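Ferritin heavy chain (Trichoplusia ni, PDB 1Z6O) oxidises ferrous iron as the heavy chain of a secreted insect ferritin and, with light chains, stores it inside a 24-subunit shell. Local coordinates at residues S36-A41 / S100-G105; Q58-A63 / V106-H111; E76-L79 / E83-N86. All coordinates share one frame; numbering follows the deposited sequence.

Contact 1 of 3, residues S36-A41 / S100-G105; sequences SLQYLA and SSWKGG
Two first torsions bring Gln38 and Trp102 together: Gln38 sends CG anti to its own backbone N (chi1 -179°) and then bends at chi2, while Trp102 holds CG beside its backbone N (chi1 -66°), carrying the six-membered half of the indole to the helix. The amide reaches the indole at its edge, with NE2 of Gln38 in the ring plane and 3.4 Å from CZ2 of Trp102. The amide and ring planes stand 88° apart, and with NE2 at the rim this is an edge contact, not an N-H to pi bond; NE2 has its polar partner in the carbonyl of Arg99. Ala41 O approaches the ring obliquely, 3.6 Å from CZ3 of Trp102, and the Ala41 CB methyl is 4.2 Å from CH2 of Trp102. One water joins the backbones, donating to Ala41 O at 2.6 Å and to Ser100 O at 2.7 Å. The indole NE1 is hydrogen-bonded to ND1 of His111. With the indole cut back to an alanine, the Gln38 amide and the Ala41 methyl would probably lose the surface they rest against, and ND1 of His111 its NE1 donor. Trp102 seats the end of the loop, residues 100-104, between two helices: it packs on Met42 of helix 19-47 and on His111 of helix 105-132, while Tyr39, from the same turn as Gln38, bonds to Glu116 within the four-helix bundle.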
loop_
_atom_site.group_PDB
_atom_site.type_symbol
_atom_site.label_atom_id
_atom_site.label_comp_id
_atom_site.label_asym_id
_atom_site.label_seq_id
_atom_site.Cartn_x
_atom_site.Cartn_y
_atom_site.Cartn_z
ATOM N N SER M 36 -38.397 32.134 -11.961
ATOM C CA SER M 36 -37.599 31.870 -10.760
ATOM C C SER M 36 -38.288 32.452 -9.532
ATOM O O SER M 36 -38.295 31.822 -8.478
ATOM C CB SER M 36 -36.152 32.428 -10.850
ATOM O OG SER M 36 -36.080 33.844 -10.664
ATOM N N LEU M 37 -38.881 33.635 -9.669
ATOM C CA LEU M 37 -39.560 34.269 -8.534
ATOM C C LEU M 37 -40.825 33.516 -8.136
ATOM O O LEU M 37 -41.145 33.416 -6.951
ATOM C CB LEU M 37 -39.918 35.725 -8.864
ATOM C CG LEU M 37 -38.732 36.579 -9.342
ATOM C CD1 LEU M 37 -39.189 37.999 -9.643
ATOM C CD2 LEU M 37 -37.662 36.595 -8.283
ATOM N N GLN M 38 -41.549 32.987 -9.116
ATOM C CA GLN M 38 -42.768 32.248 -8.796
ATOM C C GLN M 38 -42.406 30.933 -8.081
ATOM O O GLN M 38 -43.117 30.503 -7.172
ATOM C CB GLN M 38 -43.594 31.978 -10.068
ATOM C CG GLN M 38 -44.904 31.228 -9.792
ATOM C CD GLN M 38 -45.838 32.010 -8.875
ATOM O OE1 GLN M 38 -46.612 32.846 -9.328
ATOM N NE2 GLN M 38 -45.748 31.752 -7.571
ATOM N N TYR M 39 -41.306 30.292 -8.487
ATOM C CA TYR M 39 -40.870 29.062 -7.816
ATOM C C TYR M 39 -40.397 29.373 -6.394
ATOM O O TYR M 39 -40.586 28.556 -5.491
ATOM C CB TYR M 39 -39.747 28.370 -8.603
ATOM C CG TYR M 39 -40.256 27.527 -9.752
ATOM C CD1 TYR M 39 -39.712 27.644 -11.033
ATOM C CD2 TYR M 39 -41.245 26.562 -9.539
ATOM C CE1 TYR M 39 -40.138 26.807 -12.086
ATOM C CE2 TYR M 39 -41.673 25.723 -10.572
ATOM C CZ TYR M 39 -41.119 25.847 -11.837
ATOM O OH TYR M 39 -41.533 24.987 -12.830
ATOM N N LEU M 40 -39.771 30.533 -6.182
ATOM C CA LEU M 40 -39.345 30.889 -4.818
ATOM C C LEU M 40 -40.569 30.955 -3.912
ATOM O O LEU M 40 -40.514 30.551 -2.753
ATOM C CB LEU M 40 -38.664 32.268 -4.759
ATOM C CG LEU M 40 -37.186 32.430 -5.100
ATOM C CD1 LEU M 40 -36.781 33.903 -4.860
ATOM C CD2 LEU M 40 -36.344 31.492 -4.216
ATOM N N ALA M 41 -41.668 31.501 -4.429
ATOM C CA ALA M 41 -42.887 31.609 -3.629
ATOM C C ALA M 41 -43.458 30.223 -3.314
ATOM O O ALA M 41 -44.036 30.019 -2.244
ATOM C CB ALA M 41 -43.932 32.478 -4.359
ATOM N N SER M 100 -49.158 33.119 -4.324
ATOM C CA SER M 100 -48.333 32.852 -3.149
ATOM C C SER M 100 -48.829 31.695 -2.296
ATOM O O SER M 100 -48.197 31.335 -1.302
ATOM C CB SER M 100 -48.229 34.115 -2.288
ATOM O OG SER M 100 -49.503 34.470 -1.783
ATOM N N SER M 101 -49.947 31.094 -2.689
ATOM C CA SER M 101 -50.490 29.974 -1.925
ATOM C C SER M 101 -51.096 28.925 -2.854
ATOM O O SER M 101 -51.591 29.265 -3.925
ATOM C CB SER M 101 -51.564 30.488 -0.954
ATOM O OG SER M 101 -52.062 29.425 -0.167
ATOM N N TRP M 102 -51.044 27.660 -2.435
ATOM C CA TRP M 102 -51.582 26.529 -3.198
ATOM C C TRP M 102 -52.308 25.621 -2.204
ATOM O O TRP M 102 -51.887 25.494 -1.056
ATOM C CB TRP M 102 -50.438 25.747 -3.887
ATOM C CG TRP M 102 -49.750 26.564 -4.960
ATOM C CD1 TRP M 102 -50.048 26.588 -6.300
ATOM C CD2 TRP M 102 -48.778 27.598 -4.748
ATOM N NE1 TRP M 102 -49.327 27.584 -6.928
ATOM C CE2 TRP M 102 -48.544 28.219 -5.996
ATOM C CE3 TRP M 102 -48.088 28.066 -3.615
ATOM C CZ2 TRP M 102 -47.653 29.288 -6.146
ATOM C CZ3 TRP M 102 -47.198 29.134 -3.765
ATOM C CH2 TRP M 102 -46.991 29.732 -5.022
ATOM N N LYS M 103 -53.389 24.984 -2.636
ATOM C CA LYS M 103 -54.141 24.111 -1.733
ATOM C C LYS M 103 -53.336 22.898 -1.276
ATOM O O LYS M 103 -53.445 22.467 -0.131
ATOM C CB LYS M 103 -55.436 23.646 -2.399
ATOM C CG LYS M 103 -56.405 24.784 -2.672
ATOM C CD LYS M 103 -57.683 24.286 -3.341
ATOM C CE LYS M 103 -58.591 25.444 -3.735
ATOM N NZ LYS M 103 -59.841 24.971 -4.402
ATOM N N GLY M 104 -52.522 22.351 -2.165
ATOM C CA GLY M 104 -51.715 21.199 -1.805
ATOM C C GLY M 104 -50.663 20.950 -2.867
ATOM O O GLY M 104 -50.511 21.759 -3.790
ATOM N N GLY M 105 -49.941 19.842 -2.738
ATOM C CA GLY M 105 -48.901 19.509 -3.695
ATOM C C GLY M 105 -49.414 19.362 -5.120
ATOM O O GLY M 105 -48.751 19.793 -6.059
HETATM O O HOH W 1 -45.545 31.798 -0.992
#

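Contact 2 of 3, residues Q58-A63 / V106-H111; sequences QLFFDA and VEALEH
Phe60 is the main bump of this interface, and the hollow that takes it lies over the small side chain of Ala108, next to Leu109. The ring reaches across with its far end: CE2 of Phe60 is 3.8 Å from Ala108 CB, and the neighbouring CZ is almost as near. The methyl meets the ring obliquely. Leu109 fills the space alongside, its CD2 lying 4.2 Å from Phe60 CZ. The same methyl meets CD2 of Leu59 at 4.1 Å, so one leucine branch touches both residues of helix 54-80 that take part; the two leucine side chains cross at about a right angle. Leu59 also shapes the bump itself. With CG anti to the backbone N (chi1 177°), its CD2 sits 4.0 Å above the plane of the Phe60 ring, offset toward the rim, and ring and branch advance as one apolar surface. The long reach is needed because the axes of the two short helical segments approach no closer than 12.3 Å, and even the nearest CA atoms, those of Phe60 and Ala108, are 9.3 Å apart. No hydrogen bond spans the gap. Further apolar groups complete the packing: Met42 of helix 19-47 touches Phe60, Phe46 touches Ala108, and Leu160 of helix 139-168 touches Leu109. The segments run in nearly the same direction, 20° apart. Such wide, near-parallel spacing, with side chains of the other two helices packed around the meeting point, is what the diagonal pair of helices gives in the antiparallel four-helix bundle of ferritins; here it forms core away from the iron, about 13 Å from the side chain of Phe60.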
loop_
_atom_site.group_PDB
_atom_site.type_symbol
_atom_site.label_atom_id
_atom_site.label_comp_id
_atom_site.label_asym_id
_atom_site.label_seq_id
_atom_site.Cartn_x
_atom_site.Cartn_y
_atom_site.Cartn_z
ATOM N N GLN M 58 -38.046 21.862 -1.198
ATOM C CA GLN M 58 -36.740 21.709 -1.836
ATOM C C GLN M 58 -36.880 21.602 -3.356
ATOM O O GLN M 58 -36.062 22.153 -4.104
ATOM C CB GLN M 58 -36.037 20.459 -1.291
ATOM C CG GLN M 58 -34.625 20.221 -1.822
ATOM C CD GLN M 58 -34.098 18.825 -1.449
ATOM O OE1 GLN M 58 -34.422 17.825 -2.098
ATOM N NE2 GLN M 58 -33.302 18.757 -0.387
ATOM N N LEU M 59 -37.898 20.872 -3.811
ATOM C CA LEU M 59 -38.140 20.717 -5.246
ATOM C C LEU M 59 -38.303 22.092 -5.896
ATOM O O LEU M 59 -37.718 22.375 -6.942
ATOM C CB LEU M 59 -39.425 19.909 -5.494
ATOM C CG LEU M 59 -39.858 19.715 -6.961
ATOM C CD1 LEU M 59 -38.896 18.735 -7.644
ATOM C CD2 LEU M 59 -41.292 19.161 -7.025
ATOM N N PHE M 60 -39.097 22.956 -5.272
ATOM C CA PHE M 60 -39.342 24.266 -5.856
ATOM C C PHE M 60 -38.221 25.279 -5.657
ATOM O O PHE M 60 -38.024 26.136 -6.513
ATOM C CB PHE M 60 -40.709 24.788 -5.383
ATOM C CG PHE M 60 -41.865 23.935 -5.871
ATOM C CD1 PHE M 60 -41.966 23.596 -7.221
ATOM C CD2 PHE M 60 -42.830 23.459 -4.988
ATOM C CE1 PHE M 60 -43.015 22.790 -7.689
ATOM C CE2 PHE M 60 -43.884 22.654 -5.443
ATOM C CZ PHE M 60 -43.973 22.319 -6.798
ATOM N N PHE M 61 -37.482 25.200 -4.549
ATOM C CA PHE M 61 -36.338 26.106 -4.391
ATOM C C PHE M 61 -35.300 25.696 -5.454
ATOM O O PHE M 61 -34.644 26.554 -6.041
ATOM C CB PHE M 61 -35.714 25.996 -2.989
ATOM C CG PHE M 61 -36.458 26.780 -1.926
ATOM C CD1 PHE M 61 -36.758 26.201 -0.695
ATOM C CD2 PHE M 61 -36.836 28.104 -2.153
ATOM C CE1 PHE M 61 -37.426 26.934 0.306
ATOM C CE2 PHE M 61 -37.505 28.845 -1.162
ATOM C CZ PHE M 61 -37.798 28.253 0.074
ATOM N N ASP M 62 -35.143 24.391 -5.697
ATOM C CA ASP M 62 -34.202 23.931 -6.729
ATOM C C ASP M 62 -34.656 24.459 -8.094
ATOM O O ASP M 62 -33.834 24.896 -8.901
ATOM C CB ASP M 62 -34.132 22.390 -6.811
ATOM C CG ASP M 62 -33.395 21.763 -5.630
ATOM O OD1 ASP M 62 -32.752 22.500 -4.857
ATOM O OD2 ASP M 62 -33.455 20.523 -5.480
ATOM N N ALA M 63 -35.962 24.403 -8.357
ATOM C CA ALA M 63 -36.496 24.898 -9.634
ATOM C C ALA M 63 -36.251 26.400 -9.777
ATOM O O ALA M 63 -35.969 26.884 -10.873
ATOM C CB ALA M 63 -38.002 24.604 -9.742
ATOM N N VAL M 106 -50.584 18.753 -5.303
ATOM C CA VAL M 106 -51.111 18.605 -6.661
ATOM C C VAL M 106 -51.324 19.966 -7.338
ATOM O O VAL M 106 -50.918 20.154 -8.482
ATOM C CB VAL M 106 -52.453 17.822 -6.687
ATOM C CG1 VAL M 106 -53.074 17.884 -8.099
ATOM C CG2 VAL M 106 -52.208 16.364 -6.313
ATOM N N GLU M 107 -51.953 20.914 -6.648
ATOM C CA GLU M 107 -52.174 22.229 -7.256
ATOM C C GLU M 107 -50.857 22.889 -7.636
ATOM O O GLU M 107 -50.760 23.533 -8.683
ATOM C CB GLU M 107 -52.922 23.186 -6.311
ATOM C CG GLU M 107 -54.422 22.976 -6.223
ATOM C CD GLU M 107 -55.184 24.263 -5.828
ATOM O OE1 GLU M 107 -54.568 25.241 -5.302
ATOM O OE2 GLU M 107 -56.419 24.292 -6.045
ATOM N N ALA M 108 -49.843 22.750 -6.785
ATOM C CA ALA M 108 -48.546 23.360 -7.092
ATOM C C ALA M 108 -47.886 22.673 -8.283
ATOM O O ALA M 108 -47.307 23.339 -9.144
ATOM C CB ALA M 108 -47.622 23.310 -5.862
ATOM N N LEU M 109 -47.952 21.343 -8.339
ATOM C CA LEU M 109 -47.351 20.625 -9.472
ATOM C C LEU M 109 -48.062 20.989 -10.779
ATOM O O LEU M 109 -47.417 21.152 -11.820
ATOM C CB LEU M 109 -47.422 19.106 -9.254
ATOM C CG LEU M 109 -46.493 18.548 -8.165
ATOM C CD1 LEU M 109 -46.873 17.096 -7.853
ATOM C CD2 LEU M 109 -45.029 18.639 -8.635
ATOM N N GLU M 110 -49.388 21.113 -10.734
ATOM C CA GLU M 110 -50.137 21.469 -11.942
ATOM C C GLU M 110 -49.839 22.899 -12.363
ATOM O O GLU M 110 -49.789 23.209 -13.556
ATOM C CB GLU M 110 -51.645 21.282 -11.717
ATOM C CG GLU M 110 -52.036 19.800 -11.565
ATOM C CD GLU M 110 -53.553 19.594 -11.490
ATOM O OE1 GLU M 110 -54.268 20.536 -11.101
ATOM O OE2 GLU M 110 -54.032 18.485 -11.799
ATOM N N HIS M 111 -49.652 23.779 -11.387
ATOM C CA HIS M 111 -49.318 25.166 -11.703
ATOM C C HIS M 111 -47.907 25.172 -12.329
ATOM O O HIS M 111 -47.669 25.841 -13.334
ATOM C CB HIS M 111 -49.332 26.026 -10.424
ATOM C CG HIS M 111 -49.026 27.475 -10.666
ATOM N ND1 HIS M 111 -48.818 28.372 -9.642
ATOM C CD2 HIS M 111 -48.883 28.179 -11.814
ATOM C CE1 HIS M 111 -48.559 29.566 -10.148
ATOM N NE2 HIS M 111 -48.592 29.476 -11.463
#

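Contact 3 of 3, residues E76-L79 / E83-N86; sequences EYLL and ELTN
Leu78 and Glu83 meet through their backbones where helix 54-80 of the ferritin four-helix bundle ends. Glu83 N donates to Leu78 O over 3.0 Å, with an N-H...O angle of 154°. The bond links residues five apart and turns the chain back on the last helical turn. The donor is tilted 31° from the carbonyl plane, and the CB of Glu83 comes in beside the same oxygen. From this first shell the apolar contacts follow. Leu84 points its side chain back at the helix and lies against two leucines: its CD1 is 4.0 Å from Leu78 CB, the two chains crossing obliquely, and its CB is 3.8 Å from Leu79 CD2, the chains there at about a right angle. Leu79 starts away from the loop, but CG beside the backbone N (chi1 -69°) swings CD2 round to it. The backbone of Leu84 is in the left-handed helical region, so the loop bends sharply just where this side chain packs. In the second shell, Met25 and Ile29 of helix 19-47 back Leu78, Arg26 of the same helix touches Leu84, and Met17, from the loop ahead of that helix, lies on both Leu78 and Glu83. A ferritin light chain also reaches this turn: its Asn64 packs on Leu79 and makes a weak hydrogen bond to Leu84 O. Helix end and loop are also joined through solvent: one water donates to Leu79 O at 2.8 Å and to Glu83 O at 2.9 Å.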
loop_
_atom_site.group_PDB
_atom_site.type_symbol
_atom_site.label_atom_id
_atom_site.label_comp_id
_atom_site.label_asym_id
_atom_site.label_seq_id
_atom_site.Cartn_x
_atom_site.Cartn_y
_atom_site.Cartn_z
ATOM N N GLU M 76 -25.707 35.183 -21.299
ATOM C CA GLU M 76 -24.364 34.842 -21.788
ATOM C C GLU M 76 -24.357 34.668 -23.305
ATOM O O GLU M 76 -23.371 34.990 -23.964
ATOM C CB GLU M 76 -23.847 33.546 -21.141
ATOM C CG GLU M 76 -23.557 33.670 -19.646
ATOM C CD GLU M 76 -22.279 34.441 -19.349
ATOM O OE1 GLU M 76 -22.137 34.934 -18.210
ATOM O OE2 GLU M 76 -21.405 34.544 -20.243
ATOM N N TYR M 77 -25.440 34.132 -23.862
ATOM C CA TYR M 77 -25.490 33.947 -25.313
ATOM C C TYR M 77 -25.449 35.328 -25.993
ATOM O O TYR M 77 -24.691 35.547 -26.938
ATOM C CB TYR M 77 -26.775 33.201 -25.728
ATOM C CG TYR M 77 -26.757 32.854 -27.200
ATOM C CD1 TYR M 77 -26.256 31.626 -27.635
ATOM C CD2 TYR M 77 -27.108 33.806 -28.164
ATOM C CE1 TYR M 77 -26.088 31.355 -29.000
ATOM C CE2 TYR M 77 -26.942 33.549 -29.532
ATOM C CZ TYR M 77 -26.425 32.324 -29.938
ATOM O OH TYR M 77 -26.182 32.085 -31.273
ATOM N N LEU M 78 -26.270 36.261 -25.521
ATOM C CA LEU M 78 -26.272 37.603 -26.112
ATOM C C LEU M 78 -24.880 38.247 -26.012
ATOM O O LEU M 78 -24.408 38.877 -26.959
ATOM C CB LEU M 78 -27.308 38.501 -25.410
ATOM C CG LEU M 78 -28.786 38.097 -25.587
ATOM C CD1 LEU M 78 -29.682 39.106 -24.868
ATOM C CD2 LEU M 78 -29.144 38.047 -27.078
ATOM N N LEU M 79 -24.223 38.091 -24.865
ATOM C CA LEU M 79 -22.891 38.677 -24.677
ATOM C C LEU M 79 -21.890 38.074 -25.661
ATOM O O LEU M 79 -21.042 38.783 -26.212
ATOM C CB LEU M 79 -22.398 38.445 -23.237
ATOM C CG LEU M 79 -23.145 39.218 -22.132
ATOM C CD1 LEU M 79 -22.808 38.608 -20.760
ATOM C CD2 LEU M 79 -22.746 40.710 -22.182
ATOM N N GLU M 83 -23.637 41.524 -28.049
ATOM C CA GLU M 83 -24.708 42.398 -27.580
ATOM C C GLU M 83 -24.499 42.834 -26.134
ATOM O O GLU M 83 -23.503 42.485 -25.498
ATOM C CB GLU M 83 -26.058 41.680 -27.696
ATOM C CG GLU M 83 -26.414 41.247 -29.125
ATOM C CD GLU M 83 -26.629 42.445 -30.065
ATOM O OE1 GLU M 83 -26.940 43.547 -29.568
ATOM O OE2 GLU M 83 -26.505 42.279 -31.297
ATOM N N LEU M 84 -25.460 43.604 -25.633
ATOM C CA LEU M 84 -25.459 44.112 -24.267
ATOM C C LEU M 84 -24.287 45.021 -23.909
ATOM O O LEU M 84 -23.769 44.975 -22.793
ATOM C CB LEU M 84 -25.582 42.948 -23.263
ATOM C CG LEU M 84 -26.868 42.119 -23.441
ATOM C CD1 LEU M 84 -26.945 41.018 -22.378
ATOM C CD2 LEU M 84 -28.099 43.043 -23.334
ATOM N N THR M 85 -23.861 45.840 -24.868
ATOM C CA THR M 85 -22.827 46.833 -24.603
ATOM C C THR M 85 -23.575 48.036 -23.992
ATOM O O THR M 85 -22.965 48.982 -23.503
ATOM C CB THR M 85 -22.101 47.256 -25.880
ATOM O OG1 THR M 85 -23.063 47.543 -26.899
ATOM C CG2 THR M 85 -21.175 46.124 -26.345
ATOM N N ASN M 86 -24.904 47.981 -24.054
ATOM C CA ASN M 86 -25.792 48.976 -23.438
ATOM C C ASN M 86 -27.168 48.306 -23.273
ATOM O O ASN M 86 -27.337 47.152 -23.672
ATOM C CB ASN M 86 -25.900 50.254 -24.278
ATOM C CG ASN M 86 -26.270 49.980 -25.708
ATOM O OD1 ASN M 86 -25.401 49.795 -26.566
ATOM N ND2 ASN M 86 -27.569 49.941 -25.983
HETATM O O HOH W 2 -20.783 41.511 -25.818
#

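In the fold
From the N terminus, helix 19-47 first supplies residues 36-41, whose partner in contact 1 comes only at the end of the long loop that follows helix 54-80. Before that loop closes, residues 58-63 open contact 2, completed at 106-111 just beyond contact 1; the two closures therefore cross, and they touch, with centres 7 Å apart. Contact 3 is local, folding 83-86 back on 76-79 within the span of both larger closures. It lies across the chain's centre, with its own centre 31 Å from each of the others. Contacts 1 and 2 join helices 19-47, 54-80 and the start of 105-132 near one end of the bundle; contact 3 shapes the exit of helix 54-80 near the other.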